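Local coordinates for protein class D beta-lactamase (Fusobacterium nucleatum subsp. polymorphum, PDB 4IED) that probably hydrolyses beta-lactam antibiotics to substituted beta-amino acids, giving resistance to them, at residues K238-E241 with I242-Y246. Numbering follows the deposited sequence. Where two conformers were deposited one is given.
Sequences KREE and IVREY
Three donors converge on Glu240 OE1. Arg244 NE reaches it at 2.8 Å in a nearly straight salt-bridging hydrogen bond (N-H...O 171°), Arg244 NH2 adds a weak, bent one, and a water donates a hydrogen bond to it while accepting one from the same NH2, which closes a small ring. The oxygen lies almost exactly in the guanidinium plane, at its edge, and is met by NE on the anti side of the carboxylate; the two flat groups are nearly coplanar, 21° apart. Glu240 and Arg244 run side by side in the same direction. In the glutamate, CG is anti to the backbone N (chi1 180°); in the arginine it is anti to the carbonyl carbon, and the chain, extended out to NE, runs alongside the glutamate with Arg244 CD 3.8 Å from Glu240 CG. Beneath the ion pair, Arg244 N bonds to Glu240 O at 2.9 Å. NH1 of the guanidinium forms a salt bridge with a second carboxylate, Glu186.

One residue on, the same spacing joins two acids. Glu245 N donates to Glu241 O, and Glu245 CG packs 3.2 Å from that carbonyl oxygen. Glu241 OE1 and Glu245 OE2, 4.9 Å apart, are bridged by a water that donates to both, and Lys25 and Arg24 of helix 16-25 form salt bridges with Glu245, which probably ease the repulsion.

The inward side is apolar: Ile242, its CG1 3.4 Å from Lys238 O, packs on Ile21 and Ile226, while Val243 lies against Phe211 and Phe224. An i to i+4 Glu-Arg salt bridge is common on the outer face of alpha-helices, and the apolar inner side makes this one amphipathic: the C-terminal helix packed against the antiparallel sheet of the beta-lactamase fold.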
loop_
_atom_site.group_PDB
_atom_site.type_symbol
_atom_site.label_atom_id
_atom_site.label_comp_id
_atom_site.label_asym_id
_atom_site.label_seq_id
_atom_site.Cartn_x
_atom_site.Cartn_y
_atom_site.Cartn_z
ATOM N N LYS A 238 14.959 -0.475 3.967
ATOM C CA LYS A 238 14.711 -1.257 5.183
ATOM C C LYS A 238 13.259 -1.723 5.286
ATOM O O LYS A 238 13.009 -2.709 5.966
ATOM C CB LYS A 238 15.039 -0.433 6.454
ATOM C CG LYS A 238 16.509 0.044 6.644
ATOM C CD LYS A 238 17.376 -0.751 7.569
ATOM C CE LYS A 238 18.750 -0.075 7.855
ATOM N NZ LYS A 238 19.781 -1.063 8.360
ATOM N N ARG A 239 12.318 -0.985 4.725
ATOM C CA ARG A 239 10.862 -1.402 4.784
ATOM C C ARG A 239 10.723 -2.812 4.270
ATOM O O ARG A 239 10.239 -3.704 4.997
ATOM C CB ARG A 239 10.033 -0.477 3.987
ATOM C CG ARG A 239 10.177 1.017 4.325
ATOM C CD ARG A 239 9.441 1.858 3.337
ATOM N NE ARG A 239 10.120 1.814 2.018
ATOM C CZ ARG A 239 9.833 2.540 0.942
ATOM N NH1 ARG A 239 8.874 3.467 1.016
ATOM N NH2 ARG A 239 10.547 2.411 -0.142
ATOM N N GLU A 240 11.162 -3.038 2.996
ATOM C CA GLU A 240 11.029 -4.359 2.362
ATOM C C GLU A 240 12.077 -5.330 2.962
ATOM O O GLU A 240 11.754 -6.518 3.081
ATOM C CB GLU A 240 11.233 -4.185 0.912
ATOM C CG GLU A 240 11.110 -5.543 0.199
ATOM C CD GLU A 240 10.856 -5.395 -1.291
ATOM O OE1 GLU A 240 10.788 -6.476 -1.985
ATOM O OE2 GLU A 240 10.707 -4.328 -1.875
ATOM N N GLU A 241 13.264 -4.884 3.403
ATOM C CA GLU A 241 14.240 -5.781 4.003
ATOM C C GLU A 241 13.638 -6.457 5.217
ATOM O O GLU A 241 13.754 -7.684 5.386
ATOM C CB GLU A 241 15.497 -5.010 4.399
ATOM C CG GLU A 241 16.387 -4.678 3.212
ATOM C CD GLU A 241 17.583 -3.817 3.592
ATOM O OE1 GLU A 241 17.813 -3.641 4.889
ATOM O OE2 GLU A 241 18.318 -3.352 2.638
ATOM N N ILE A 242 12.982 -5.713 6.112
ATOM C CA ILE A 242 12.482 -6.309 7.333
ATOM C C ILE A 242 11.359 -7.305 7.027
ATOM O O ILE A 242 11.290 -8.410 7.581
ATOM C CB ILE A 242 11.970 -5.217 8.344
ATOM C CG1 ILE A 242 13.190 -4.460 8.858
ATOM C CG2 ILE A 242 11.085 -5.830 9.426
ATOM C CD1 ILE A 242 12.854 -3.154 9.522
ATOM N N VAL A 243 10.471 -6.876 6.122
ATOM C CA VAL A 243 9.419 -7.815 5.701
ATOM C C VAL A 243 9.952 -9.108 5.115
ATOM O O VAL A 243 9.538 -10.225 5.557
ATOM C CB VAL A 243 8.440 -7.118 4.742
ATOM C CG1 VAL A 243 7.394 -8.128 4.220
ATOM C CG2 VAL A 243 7.733 -5.986 5.460
ATOM N N ARG A 244 10.939 -9.006 4.229
ATOM C CA ARG A 244 11.518 -10.257 3.660
ATOM C C ARG A 244 12.227 -11.047 4.705
ATOM O O ARG A 244 12.221 -12.271 4.686
ATOM C CB ARG A 244 12.426 -9.865 2.481
ATOM C CG ARG A 244 11.727 -9.462 1.232
ATOM C CD ARG A 244 12.639 -9.048 0.088
ATOM N NE ARG A 244 11.915 -8.882 -1.149
ATOM C CZ ARG A 244 11.719 -9.866 -2.011
ATOM N NH1 ARG A 244 12.119 -11.095 -1.786
ATOM N NH2 ARG A 244 11.024 -9.589 -3.119
ATOM N N GLU A 245 12.889 -10.415 5.692
ATOM C CA GLU A 245 13.637 -11.178 6.695
ATOM C C GLU A 245 12.632 -11.997 7.515
ATOM O O GLU A 245 12.867 -13.162 7.827
ATOM C CB GLU A 245 14.508 -10.234 7.562
ATOM C CG GLU A 245 15.774 -9.778 6.822
ATOM C CD GLU A 245 16.776 -8.929 7.585
ATOM O OE1 GLU A 245 16.985 -9.195 8.791
ATOM O OE2 GLU A 245 17.421 -8.056 6.867
ATOM N N TYR A 246 11.498 -11.415 7.900
ATOM C CA TYR A 246 10.506 -12.168 8.646
ATOM C C TYR A 246 9.980 -13.325 7.802
ATOM O O TYR A 246 9.861 -14.475 8.301
ATOM C CB TYR A 246 9.314 -11.246 9.038
ATOM C CG TYR A 246 8.139 -12.014 9.624
ATOM C CD1 TYR A 246 8.188 -12.414 10.921
ATOM C CD2 TYR A 246 7.035 -12.343 8.874
ATOM C CE1 TYR A 246 7.200 -13.182 11.541
ATOM C CE2 TYR A 246 6.026 -13.152 9.455
ATOM C CZ TYR A 246 6.105 -13.526 10.768
ATOM O OH TYR A 246 5.100 -14.262 11.400
HETATM O O HOH W 1 9.747 -7.145 -4.237
HETATM O O HOH W 2 18.446 -5.658 6.143
#